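Local coordinates for protein 3-oxo-tetronate kinase (Cupriavidus necator, PDB 5DMH) that catalyses the ATP-dependent phosphorylation of 3-oxo-tetronate to 3-oxo-tetronate 4-phosphate, as a member of the four-carbon acid sugar kinase family, at residues T58-G63 / R406-G411; G126-V131 / Q192-N197; L139-T144 / N248-T253; A237-L242 / I258-P263. One frame throughout, in Å; residues are numbered along the deposited sequence.

Interaction 1: residues T58-G63 / R406-G411; sequences TVQTIG and RALRIG
Gln60 sends its CG anti to the backbone N (chi1 170°) and stays extended beyond it, which lays the chain side by side with Leu408, both side chains pointing the same way. The two residues form a hydrogen-bonded pair of an antiparallel ladder, and the ladder joins strand 58-62 of the sugar-binding N-terminal domain to strand 407-415 of the nucleotide-binding C-terminal domain. The strand axes approach to 4.7 Å.

Leu408 N donates to Gln60 O at 2.8 Å, while the return bond from Gln60 N to Leu408 O is longer, 3.3 Å. One step along, Thr61 and Ala407 make a non-hydrogen-bonded pair on the other face, their CA atoms only 4.2 Å apart, and Ala407 CB comes in beside Gln60 O. Just past the paired residues, Ile62 N donates to Arg406 O, a nearly straight bond (175° at the hydrogen) whose donor stands well above the carbonyl plane.

On the Gln60 face, NE2 lies 3.9 Å from Leu408 CD1 and OE1 is 4.1 Å from Ile410 CD1, whose side chain crosses the glutamine at about a right angle. Helix 41-53 meets the same glutamine through Ala44 and Thr45. Gln60 NE2 is buried by the contact and has no hydrogen-bonding partner in the model.

Water fills in where direct pairing stops. At the Arg406 end one molecule donates to both Ile62 O and Arg406 O; at the far end another donates to Thr58 O at 2.6 Å and accepts from Ile410 N at 2.9 Å.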
loop_
_atom_site.group_PDB
_atom_site.type_symbol
_atom_site.label_atom_id
_atom_site.label_comp_id
_atom_site.label_asym_id
_atom_site.label_seq_id
_atom_site.Cartn_x
_atom_site.Cartn_y
_atom_site.Cartn_z
ATOM N N THR A 58 14.294 -3.485 -7.448
ATOM C CA THR A 58 13.729 -2.812 -6.293
ATOM C C THR A 58 13.891 -3.632 -5.039
ATOM O O THR A 58 13.714 -4.837 -5.073
ATOM C CB THR A 58 12.242 -2.525 -6.520
ATOM O OG1 THR A 58 12.088 -1.683 -7.664
ATOM C CG2 THR A 58 11.606 -1.822 -5.310
ATOM N N VAL A 59 14.256 -2.969 -3.941
ATOM C CA VAL A 59 14.250 -3.592 -2.623
ATOM C C VAL A 59 13.269 -2.857 -1.706
ATOM O O VAL A 59 13.239 -1.626 -1.659
ATOM C CB VAL A 59 15.658 -3.609 -1.994
ATOM C CG1 VAL A 59 15.581 -3.982 -0.505
ATOM C CG2 VAL A 59 16.571 -4.582 -2.754
ATOM N N GLN A 60 12.426 -3.622 -1.018
ATOM C CA GLN A 60 11.499 -3.057 -0.047
ATOM C C GLN A 60 12.072 -3.274 1.345
ATOM O O GLN A 60 12.437 -4.397 1.699
ATOM C CB GLN A 60 10.121 -3.714 -0.138
ATOM C CG GLN A 60 9.219 -3.334 1.004
ATOM C CD GLN A 60 7.791 -3.722 0.754
ATOM O OE1 GLN A 60 7.373 -3.855 -0.397
ATOM N NE2 GLN A 60 7.026 -3.901 1.821
ATOM N N THR A 61 12.172 -2.200 2.123
ATOM C CA THR A 61 12.631 -2.298 3.495
ATOM C C THR A 61 11.455 -2.075 4.420
ATOM O O THR A 61 10.521 -1.357 4.091
ATOM C CB THR A 61 13.734 -1.256 3.826
ATOM O OG1 THR A 61 13.194 0.065 3.736
ATOM C CG2 THR A 61 14.925 -1.410 2.899
ATOM N N ILE A 62 11.488 -2.726 5.571
ATOM C CA ILE A 62 10.466 -2.541 6.571
ATOM C C ILE A 62 11.022 -1.488 7.500
ATOM O O ILE A 62 11.942 -1.751 8.260
ATOM C CB ILE A 62 10.157 -3.859 7.319
ATOM C CG1 ILE A 62 9.747 -4.942 6.341
ATOM C CG2 ILE A 62 9.048 -3.640 8.322
ATOM C CD1 ILE A 62 8.589 -4.543 5.415
ATOM N N GLY A 63 10.519 -0.260 7.367
ATOM C CA GLY A 63 11.141 0.874 8.017
ATOM C C GLY A 63 12.567 1.015 7.550
ATOM O O GLY A 63 12.923 0.608 6.422
ATOM N N ARG A 406 12.749 -7.656 8.005
ATOM C CA ARG A 406 13.522 -6.439 7.773
ATOM C C ARG A 406 13.426 -5.906 6.338
ATOM O O ARG A 406 13.562 -4.701 6.108
ATOM C CB ARG A 406 14.993 -6.661 8.165
ATOM C CG ARG A 406 15.188 -6.826 9.673
ATOM C CD ARG A 406 16.577 -7.356 10.028
ATOM N NE ARG A 406 16.654 -7.741 11.439
ATOM C CZ ARG A 406 17.739 -8.225 12.037
ATOM N NH1 ARG A 406 18.871 -8.389 11.360
ATOM N NH2 ARG A 406 17.693 -8.547 13.323
ATOM N N ALA A 407 13.199 -6.800 5.381
ATOM C CA ALA A 407 13.179 -6.404 3.973
ATOM C C ALA A 407 12.560 -7.527 3.162
ATOM O O ALA A 407 12.505 -8.662 3.622
ATOM C CB ALA A 407 14.583 -6.089 3.486
ATOM N N LEU A 408 12.073 -7.192 1.973
ATOM C CA LEU A 408 11.400 -8.134 1.092
ATOM C C LEU A 408 11.976 -8.008 -0.317
ATOM O O LEU A 408 12.300 -6.897 -0.789
ATOM C CB LEU A 408 9.898 -7.864 1.043
ATOM C CG LEU A 408 9.111 -8.130 2.323
ATOM C CD1 LEU A 408 7.674 -7.685 2.197
ATOM C CD2 LEU A 408 9.210 -9.595 2.674
ATOM N N ARG A 409 12.091 -9.166 -0.969
ATOM C CA ARG A 409 12.378 -9.262 -2.392
ATOM C C ARG A 409 11.052 -9.460 -3.131
ATOM O O ARG A 409 10.211 -10.228 -2.699
ATOM C CB ARG A 409 13.301 -10.456 -2.675
ATOM C CG ARG A 409 13.608 -10.590 -4.149
ATOM C CD ARG A 409 15.008 -11.099 -4.388
ATOM N NE ARG A 409 15.099 -12.538 -4.200
ATOM C CZ ARG A 409 15.196 -13.431 -5.187
ATOM N NH1 ARG A 409 15.208 -13.052 -6.459
ATOM N NH2 ARG A 409 15.286 -14.723 -4.897
ATOM N N ILE A 410 10.880 -8.770 -4.250
ATOM C CA ILE A 410 9.620 -8.781 -4.983
ATOM C C ILE A 410 9.608 -9.850 -6.069
ATOM O O ILE A 410 10.478 -9.881 -6.932
ATOM C CB ILE A 410 9.374 -7.381 -5.608
ATOM C CG1 ILE A 410 9.628 -6.282 -4.558
ATOM C CG2 ILE A 410 7.980 -7.267 -6.178
ATOM C CD1 ILE A 410 8.770 -6.391 -3.279
ATOM N N GLY A 411 8.636 -10.746 -6.008
ATOM C CA GLY A 411 8.500 -11.783 -7.010
ATOM C C GLY A 411 7.415 -11.405 -8.002
ATOM O O GLY A 411 7.197 -10.214 -8.272
HETATM O O HOH W 1 13.287 -7.413 -5.235
HETATM O O HOH W 2 14.490 -2.746 8.010
#

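Interaction 2: residues G126-V131 / Q192-N197; sequences GNIGPV and QRQSKN
This is a buried polar contact at the start of helix 128-139, where Gln194, just past helix 187-193, reaches the first turn with its side-chain amide. Its OE1 accepts from Gly129 N at 3.0 Å along a nearly straight N-H (175°), although the donor sits above the amide carbonyl plane. Ile128 N is equally near, 3.0 Å from Gln194 OE1, and Ile128 CB also touches that oxygen.

The torsions explain the reach: CG of Gln194 is wedged between backbone N and carbonyl carbon (chi1 58°), and the chain then runs out straight. At the other end of the amide, NE2 is held by Ser122 OG, so both ends of the group have a polar partner and its rotation is probably fixed.

The backbones also come close. Gly129, with no side chain, lets its CA approach Gln194 O to 3.5 Å in a CA-H...O contact and Ser195 OG to 3.7 Å; Pro130 CD lies 3.2 Å from Gln194 O. Asn127, preceded by a cis peptide, occupies the N-cap position without a capping bond, its ND2 bonding instead to Ser85 O and Ile88 O. The arrangement is a helix N-terminus whose first-turn Gly129 N-H is hydrogen-bonded by a glutamine side chain from a loop remote in sequence, within the sugar-binding domain.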
loop_
_atom_site.group_PDB
_atom_site.type_symbol
_atom_site.label_atom_id
_atom_site.label_comp_id
_atom_site.label_asym_id
_atom_site.label_seq_id
_atom_site.Cartn_x
_atom_site.Cartn_y
_atom_site.Cartn_z
ATOM N N GLY A 126 -5.363 14.090 8.191
ATOM C CA GLY A 126 -4.191 13.589 7.491
ATOM C C GLY A 126 -4.339 12.154 7.053
ATOM O O GLY A 126 -5.418 11.579 7.218
ATOM N N ASN A 127 -3.301 11.560 6.479
ATOM C CA ASN A 127 -1.935 12.058 6.527
ATOM C C ASN A 127 -1.328 12.401 5.164
ATOM O O ASN A 127 -0.149 12.726 5.087
ATOM C CB ASN A 127 -1.086 10.991 7.227
ATOM C CG ASN A 127 -1.472 10.826 8.692
ATOM O OD1 ASN A 127 -1.917 11.781 9.326
ATOM N ND2 ASN A 127 -1.296 9.617 9.236
ATOM N N ILE A 128 -2.124 12.328 4.094
ATOM C CA ILE A 128 -1.597 12.576 2.755
ATOM C C ILE A 128 -1.099 14.019 2.620
ATOM O O ILE A 128 0.043 14.269 2.188
ATOM C CB ILE A 128 -2.638 12.237 1.647
ATOM C CG1 ILE A 128 -3.009 10.748 1.725
ATOM C CG2 ILE A 128 -2.101 12.654 0.267
ATOM C CD1 ILE A 128 -4.152 10.349 0.827
ATOM N N GLY A 129 -1.938 14.971 3.016
ATOM C CA GLY A 129 -1.553 16.370 2.993
ATOM C C GLY A 129 -0.342 16.707 3.863
ATOM O O GLY A 129 0.613 17.324 3.388
ATOM N N PRO A 130 -0.391 16.345 5.151
ATOM C CA PRO A 130 0.730 16.731 6.022
ATOM C C PRO A 130 2.051 16.117 5.583
ATOM O O PRO A 130 3.066 16.836 5.566
ATOM C CB PRO A 130 0.305 16.202 7.389
ATOM C CG PRO A 130 -1.186 16.304 7.359
ATOM C CD PRO A 130 -1.570 15.959 5.943
ATOM N N VAL A 131 2.030 14.870 5.149
ATOM C CA VAL A 131 3.265 14.204 4.716
ATOM C C VAL A 131 3.804 14.781 3.394
ATOM O O VAL A 131 4.989 15.118 3.301
ATOM C CB VAL A 131 3.124 12.676 4.642
ATOM C CG1 VAL A 131 4.305 12.067 3.947
ATOM C CG2 VAL A 131 3.006 12.076 6.049
ATOM N N GLN A 192 -7.387 19.453 0.057
ATOM C CA GLN A 192 -7.292 20.823 0.585
ATOM C C GLN A 192 -7.595 20.835 2.086
ATOM O O GLN A 192 -6.955 21.547 2.853
ATOM C CB GLN A 192 -8.222 21.795 -0.165
ATOM C CG GLN A 192 -8.033 23.267 0.227
ATOM C CD GLN A 192 -6.632 23.763 -0.003
ATOM O OE1 GLN A 192 -6.297 24.231 -1.093
ATOM N NE2 GLN A 192 -5.785 23.645 1.018
ATOM N N ARG A 193 -8.518 19.979 2.524
ATOM C CA ARG A 193 -8.925 20.004 3.937
ATOM C C ARG A 193 -7.829 19.565 4.889
ATOM O O ARG A 193 -7.822 19.940 6.075
ATOM C CB ARG A 193 -10.172 19.166 4.153
ATOM C CG ARG A 193 -11.427 19.895 3.790
ATOM C CD ARG A 193 -12.637 19.240 4.411
ATOM N NE ARG A 193 -13.051 18.094 3.633
ATOM C CZ ARG A 193 -14.061 18.077 2.763
ATOM N NH1 ARG A 193 -14.804 19.159 2.554
ATOM N NH2 ARG A 193 -14.338 16.946 2.106
ATOM N N GLN A 194 -6.891 18.794 4.373
ATOM C CA GLN A 194 -5.798 18.292 5.174
ATOM C C GLN A 194 -4.456 18.938 4.773
ATOM O O GLN A 194 -3.383 18.424 5.098
ATOM C CB GLN A 194 -5.741 16.772 5.086
ATOM C CG GLN A 194 -5.587 16.212 3.707
ATOM C CD GLN A 194 -5.573 14.695 3.696
ATOM O OE1 GLN A 194 -4.599 14.081 4.075
ATOM N NE2 GLN A 194 -6.655 14.090 3.206
ATOM N N SER A 195 -4.534 20.061 4.063
ATOM C CA SER A 195 -3.344 20.761 3.556
ATOM C C SER A 195 -3.374 22.231 3.956
ATOM O O SER A 195 -4.424 22.868 3.930
ATOM C CB SER A 195 -3.232 20.671 2.023
ATOM O OG SER A 195 -3.243 19.336 1.557
ATOM N N LYS A 196 -2.214 22.753 4.344
ATOM C CA LYS A 196 -2.072 24.162 4.731
ATOM C C LYS A 196 -1.969 25.110 3.524
ATOM O O LYS A 196 -2.437 26.244 3.556
ATOM C CB LYS A 196 -0.831 24.331 5.623
ATOM C CG LYS A 196 -0.884 23.533 6.900
ATOM C CD LYS A 196 0.078 24.077 7.951
ATOM C CE LYS A 196 0.215 23.115 9.125
ATOM N NZ LYS A 196 1.178 22.010 8.806
ATOM N N ASN A 197 -1.386 24.599 2.455
ATOM C CA ASN A 197 -1.089 25.358 1.263
ATOM C C ASN A 197 -2.041 25.027 0.100
ATOM O O ASN A 197 -2.811 24.053 0.151
ATOM C CB ASN A 197 0.368 25.103 0.864
ATOM C CG ASN A 197 1.359 25.708 1.860
ATOM O OD1 ASN A 197 1.103 26.757 2.429
ATOM N ND2 ASN A 197 2.475 25.039 2.080
#

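Interaction 3: residues L139-T144 / N248-T253; sequences LDSDFT and NLPLIT
The Phe143 ring meets Leu249 at its edge, with CD1 of the leucine near the ring plane and 4.0 Å from Phe143 CD2. The ring also touches Ile218 and Arg222 of helix 211-223. Phe143 CG is anti to the backbone N (chi1 -180°), which sets the ring toward Leu249 and helix 211-223, while Phe143 O bonds to a water.

Next along, Thr144 OG1 donates to Leu251 O at 2.6 Å, a short bond that approaches from above the carbonyl plane. Chi1 of -168° turns this hydroxyl across to the other segment and leaves CG2 of Thr144 against Thr253 CG2, the two side chains crossing at about a right angle.

That water bridges the loop and the start of the strand: it donates to Phe143 O, accepts from Leu251 N at 3.0 Å, and bonds to Ser141 OG at 2.8 Å. Beyond it, Leu139 presses CG on Pro250 CB and CD2 on Leu251 CB, each at 4.0 Å.

Leu139 lies near the C-terminal end of the helix that begins at Ile128, and Asp140 turns the chain out of it with positive phi in a Schellman motif. The contact thus brings a helix C-terminus and the loop behind it onto the entrance of two neighbouring parallel strands, 144-147 and 251-254, in the alpha/beta core of the sugar-binding domain.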
loop_
_atom_site.group_PDB
_atom_site.type_symbol
_atom_site.label_atom_id
_atom_site.label_comp_id
_atom_site.label_asym_id
_atom_site.label_seq_id
_atom_site.Cartn_x
_atom_site.Cartn_y
_atom_site.Cartn_z
ATOM N N LEU A 139 12.520 18.859 0.792
ATOM C CA LEU A 139 13.186 18.848 -0.509
ATOM C C LEU A 139 13.388 20.260 -1.108
ATOM O O LEU A 139 14.014 20.398 -2.158
ATOM C CB LEU A 139 12.346 18.015 -1.476
ATOM C CG LEU A 139 12.692 16.602 -1.975
ATOM C CD1 LEU A 139 13.908 15.931 -1.406
ATOM C CD2 LEU A 139 11.477 15.682 -1.862
ATOM N N ASP A 140 12.837 21.284 -0.448
ATOM C CA ASP A 140 12.819 22.654 -0.961
ATOM C C ASP A 140 12.208 22.731 -2.371
ATOM O O ASP A 140 12.743 23.391 -3.268
ATOM C CB ASP A 140 14.214 23.269 -0.974
ATOM C CG ASP A 140 14.185 24.760 -1.263
ATOM O OD1 ASP A 140 13.224 25.448 -0.845
ATOM O OD2 ASP A 140 15.115 25.248 -1.917
ATOM N N SER A 141 11.084 22.048 -2.540
ATOM C CA SER A 141 10.340 22.032 -3.797
ATOM C C SER A 141 8.983 22.683 -3.577
ATOM O O SER A 141 8.366 22.488 -2.533
ATOM C CB SER A 141 10.150 20.600 -4.285
ATOM O OG SER A 141 9.527 20.587 -5.555
ATOM N N ASP A 142 8.493 23.418 -4.580
ATOM C CA ASP A 142 7.261 24.158 -4.425
ATOM C C ASP A 142 6.045 23.511 -5.066
ATOM O O ASP A 142 4.961 24.111 -5.075
ATOM C CB ASP A 142 7.431 25.604 -4.945
ATOM C CG ASP A 142 7.619 25.689 -6.457
ATOM O OD1 ASP A 142 7.464 24.673 -7.164
ATOM O OD2 ASP A 142 7.916 26.805 -6.949
ATOM N N PHE A 143 6.190 22.282 -5.544
ATOM C CA PHE A 143 5.078 21.624 -6.244
ATOM C C PHE A 143 5.198 20.116 -6.366
ATOM O O PHE A 143 6.261 19.593 -6.673
ATOM C CB PHE A 143 4.971 22.180 -7.658
ATOM C CG PHE A 143 3.857 21.580 -8.470
ATOM C CD1 PHE A 143 2.598 22.127 -8.427
ATOM C CD2 PHE A 143 4.076 20.469 -9.285
ATOM C CE1 PHE A 143 1.571 21.588 -9.180
ATOM C CE2 PHE A 143 3.058 19.935 -10.049
ATOM C CZ PHE A 143 1.799 20.497 -9.991
ATOM N N THR A 144 4.080 19.424 -6.192
ATOM C CA THR A 144 4.014 18.021 -6.605
ATOM C C THR A 144 2.632 17.714 -7.103
ATOM O O THR A 144 1.736 18.539 -6.968
ATOM C CB THR A 144 4.393 17.047 -5.484
ATOM O OG1 THR A 144 4.558 15.753 -6.049
ATOM C CG2 THR A 144 3.340 17.012 -4.416
ATOM N N ASN A 248 11.159 15.967 -14.089
ATOM C CA ASN A 248 11.964 17.004 -13.436
ATOM C C ASN A 248 11.535 17.360 -12.008
ATOM O O ASN A 248 12.098 18.274 -11.409
ATOM C CB ASN A 248 11.903 18.300 -14.271
ATOM C CG ASN A 248 10.534 19.011 -14.185
ATOM O OD1 ASN A 248 9.485 18.372 -14.026
ATOM N ND2 ASN A 248 10.549 20.337 -14.298
ATOM N N LEU A 249 10.525 16.679 -11.474
ATOM C CA LEU A 249 10.091 16.935 -10.105
ATOM C C LEU A 249 10.857 16.071 -9.102
ATOM O O LEU A 249 10.981 14.864 -9.291
ATOM C CB LEU A 249 8.594 16.698 -9.946
ATOM C CG LEU A 249 7.622 17.604 -10.693
ATOM C CD1 LEU A 249 6.171 17.212 -10.336
ATOM C CD2 LEU A 249 7.901 19.065 -10.400
ATOM N N PRO A 250 11.388 16.696 -8.034
ATOM C CA PRO A 250 11.995 15.973 -6.914
ATOM C C PRO A 250 11.036 14.969 -6.254
ATOM O O PRO A 250 11.487 13.901 -5.794
ATOM C CB PRO A 250 12.329 17.093 -5.925
ATOM C CG PRO A 250 12.451 18.314 -6.733
ATOM C CD PRO A 250 11.579 18.154 -7.924
ATOM N N LEU A 251 9.752 15.329 -6.173
ATOM C CA LEU A 251 8.729 14.509 -5.489
ATOM C C LEU A 251 7.494 14.295 -6.365
ATOM O O LEU A 251 6.973 15.236 -6.966
ATOM C CB LEU A 251 8.274 15.192 -4.189
ATOM C CG LEU A 251 7.269 14.446 -3.331
ATOM C CD1 LEU A 251 7.847 13.157 -2.734
ATOM C CD2 LEU A 251 6.687 15.349 -2.224
ATOM N N ILE A 252 7.054 13.043 -6.443
ATOM C CA ILE A 252 5.817 12.665 -7.090
ATOM C C ILE A 252 5.018 11.863 -6.044
ATOM O O ILE A 252 5.609 11.082 -5.316
ATOM C CB ILE A 252 6.095 11.790 -8.357
ATOM C CG1 ILE A 252 6.812 12.631 -9.425
ATOM C CG2 ILE A 252 4.791 11.244 -8.910
ATOM C CD1 ILE A 252 7.477 11.842 -10.517
ATOM N N THR A 253 3.701 12.090 -5.964
ATOM C CA THR A 253 2.836 11.380 -5.017
ATOM C C THR A 253 1.610 10.754 -5.682
ATOM O O THR A 253 1.074 11.246 -6.688
ATOM C CB THR A 253 2.388 12.253 -3.837
ATOM O OG1 THR A 253 1.142 12.918 -4.116
ATOM C CG2 THR A 253 3.479 13.262 -3.414
HETATM O O HOH W 3 8.566 18.085 -6.312
#

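Interaction 4: residues A237-L242 / I258-P263; sequences ADLFTL and IALGLP
One water is gripped by three backbone groups between the segments: it donates to Leu239 O at 2.8 Å and to Ile258 O at 2.7 Å, and accepts from Gly261 N at 2.9 Å. In this way it ties a carbonyl of helix 236-245 to the turn that leads into helix 262-268.

Around it the contact is apolar. Leu260 CB sits over one face of the Phe240 ring in a CH-pi contact, 4.2 Å from the centroid and offset toward the rim, the two side chains crossing at about a right angle. Phe240 CD1 comes to 3.7 Å from Gly261 CA.

Leu239 serves both parts of the opposing segment: its CD1 meets Leu260 CD1 at 3.8 Å, and its CD2 faces Ile258. The isoleucine has CG1 anti to the backbone N (chi1 -165°), which carries CD1 across to Leu242 CB at 3.7 Å. Cys147 of strand 144-147 also touches Leu239, Leu242 and Ile258.

Ala259 to Leu262 form a type I beta turn. Helix 236-245 thus packs on this turn with the help of a bridging water, where the chain passes from strand 251-254 to helix 262-268 in the alpha/beta sugar-binding domain.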
loop_
_atom_site.group_PDB
_atom_site.type_symbol
_atom_site.label_atom_id
_atom_site.label_comp_id
_atom_site.label_asym_id
_atom_site.label_seq_id
_atom_site.Cartn_x
_atom_site.Cartn_y
_atom_site.Cartn_z
ATOM N N ALA A 237 -2.409 5.349 -20.410
ATOM C CA ALA A 237 -1.720 6.320 -21.249
ATOM C C ALA A 237 -1.535 7.659 -20.512
ATOM O O ALA A 237 -0.474 8.271 -20.600
ATOM C CB ALA A 237 -2.440 6.524 -22.573
ATOM N N ASP A 238 -2.562 8.109 -19.785
ATOM C CA ASP A 238 -2.447 9.341 -19.028
ATOM C C ASP A 238 -1.383 9.192 -17.948
ATOM O O ASP A 238 -0.632 10.117 -17.706
ATOM C CB ASP A 238 -3.786 9.759 -18.388
ATOM C CG ASP A 238 -4.739 10.386 -19.362
ATOM O OD1 ASP A 238 -4.368 10.656 -20.549
ATOM O OD2 ASP A 238 -5.885 10.642 -18.937
ATOM N N LEU A 239 -1.285 8.014 -17.328
ATOM C CA LEU A 239 -0.290 7.803 -16.280
ATOM C C LEU A 239 1.140 7.904 -16.834
ATOM O O LEU A 239 2.038 8.488 -16.195
ATOM C CB LEU A 239 -0.542 6.469 -15.574
ATOM C CG LEU A 239 -1.755 6.441 -14.625
ATOM C CD1 LEU A 239 -1.996 5.035 -14.149
ATOM C CD2 LEU A 239 -1.573 7.388 -13.449
ATOM N N PHE A 240 1.366 7.363 -18.034
ATOM C CA PHE A 240 2.677 7.453 -18.638
ATOM C C PHE A 240 2.975 8.906 -19.016
ATOM O O PHE A 240 4.111 9.368 -18.865
ATOM C CB PHE A 240 2.822 6.547 -19.859
ATOM C CG PHE A 240 3.049 5.094 -19.507
ATOM C CD1 PHE A 240 4.320 4.636 -19.203
ATOM C CD2 PHE A 240 1.997 4.200 -19.497
ATOM C CE1 PHE A 240 4.540 3.300 -18.890
ATOM C CE2 PHE A 240 2.212 2.863 -19.186
ATOM C CZ PHE A 240 3.484 2.423 -18.884
ATOM N N THR A 241 1.959 9.610 -19.496
ATOM C CA THR A 241 2.112 11.041 -19.813
ATOM C C THR A 241 2.526 11.856 -18.571
ATOM O O THR A 241 3.420 12.701 -18.633
ATOM C CB THR A 241 0.805 11.607 -20.394
ATOM O OG1 THR A 241 0.556 10.980 -21.653
ATOM C CG2 THR A 241 0.880 13.137 -20.563
ATOM N N LEU A 242 1.860 11.602 -17.454
ATOM C CA LEU A 242 2.156 12.302 -16.212
ATOM C C LEU A 242 3.588 11.994 -15.736
ATOM O O LEU A 242 4.338 12.896 -15.369
ATOM C CB LEU A 242 1.110 11.932 -15.146
ATOM C CG LEU A 242 -0.289 12.563 -15.302
ATOM C CD1 LEU A 242 -1.316 11.804 -14.467
ATOM C CD2 LEU A 242 -0.254 14.026 -14.911
ATOM N N ILE A 258 1.019 5.891 -10.749
ATOM C CA ILE A 258 1.794 7.073 -11.139
ATOM C C ILE A 258 3.280 6.733 -11.348
ATOM O O ILE A 258 4.028 7.515 -11.952
ATOM C CB ILE A 258 1.610 8.224 -10.146
ATOM C CG1 ILE A 258 2.112 9.540 -10.737
ATOM C CG2 ILE A 258 2.361 7.975 -8.834
ATOM C CD1 ILE A 258 1.439 9.930 -12.071
ATOM N N ALA A 259 3.711 5.575 -10.848
ATOM C CA ALA A 259 5.108 5.131 -11.015
ATOM C C ALA A 259 5.369 4.434 -12.333
ATOM O O ALA A 259 6.534 4.198 -12.693
ATOM C CB ALA A 259 5.523 4.211 -9.880
ATOM N N LEU A 260 4.297 4.078 -13.047
ATOM C CA LEU A 260 4.423 3.298 -14.281
ATOM C C LEU A 260 5.524 3.797 -15.210
ATOM O O LEU A 260 6.311 3.004 -15.763
ATOM C CB LEU A 260 3.082 3.309 -15.031
ATOM C CG LEU A 260 2.040 2.347 -14.471
ATOM C CD1 LEU A 260 0.710 2.569 -15.173
ATOM C CD2 LEU A 260 2.464 0.898 -14.654
ATOM N N GLY A 261 5.556 5.114 -15.420
ATOM C CA GLY A 261 6.449 5.713 -16.383
ATOM C C GLY A 261 7.787 6.205 -15.843
ATOM O O GLY A 261 8.569 6.791 -16.595
ATOM N N LEU A 262 8.051 6.007 -14.551
ATOM C CA LEU A 262 9.264 6.599 -13.969
ATOM C C LEU A 262 10.529 5.869 -14.429
ATOM O O LEU A 262 11.538 6.498 -14.739
ATOM C CB LEU A 262 9.148 6.687 -12.448
ATOM C CG LEU A 262 7.950 7.532 -11.987
ATOM C CD1 LEU A 262 7.863 7.585 -10.474
ATOM C CD2 LEU A 262 7.975 8.930 -12.589
ATOM N N PRO A 263 10.485 4.533 -14.504
ATOM C CA PRO A 263 11.684 3.857 -15.028
ATOM C C PRO A 263 12.067 4.308 -16.422
ATOM O O PRO A 263 13.245 4.477 -16.727
ATOM C CB PRO A 263 11.263 2.381 -15.031
ATOM C CG PRO A 263 10.292 2.287 -13.929
ATOM C CD PRO A 263 9.494 3.566 -14.008
HETATM O O HOH W 4 4.062 7.417 -14.650
#

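In the fold
Interaction 1 spans the two domains and encloses the other three along the chain, all of which lie within the sugar-binding domain. Interactions 3 and 4 touch directly: Ile252 CD1 meets Leu262 CD2 at 3.6 Å, and Ile252 CG2 meets Ile258 CG1 at 3.7 Å, with strand 251-254 linking the two helices of interaction 4. Helix 128-139 runs from interaction 2 at its start to interaction 3 at its end, their centres 15 Å apart. The bound ADP is about 14 Å from the Gln60 side chain and about 12 Å from that of Ile128, so interactions 1 and 2 lie near the nucleotide without touching it; interactions 3 and 4 lie away from it.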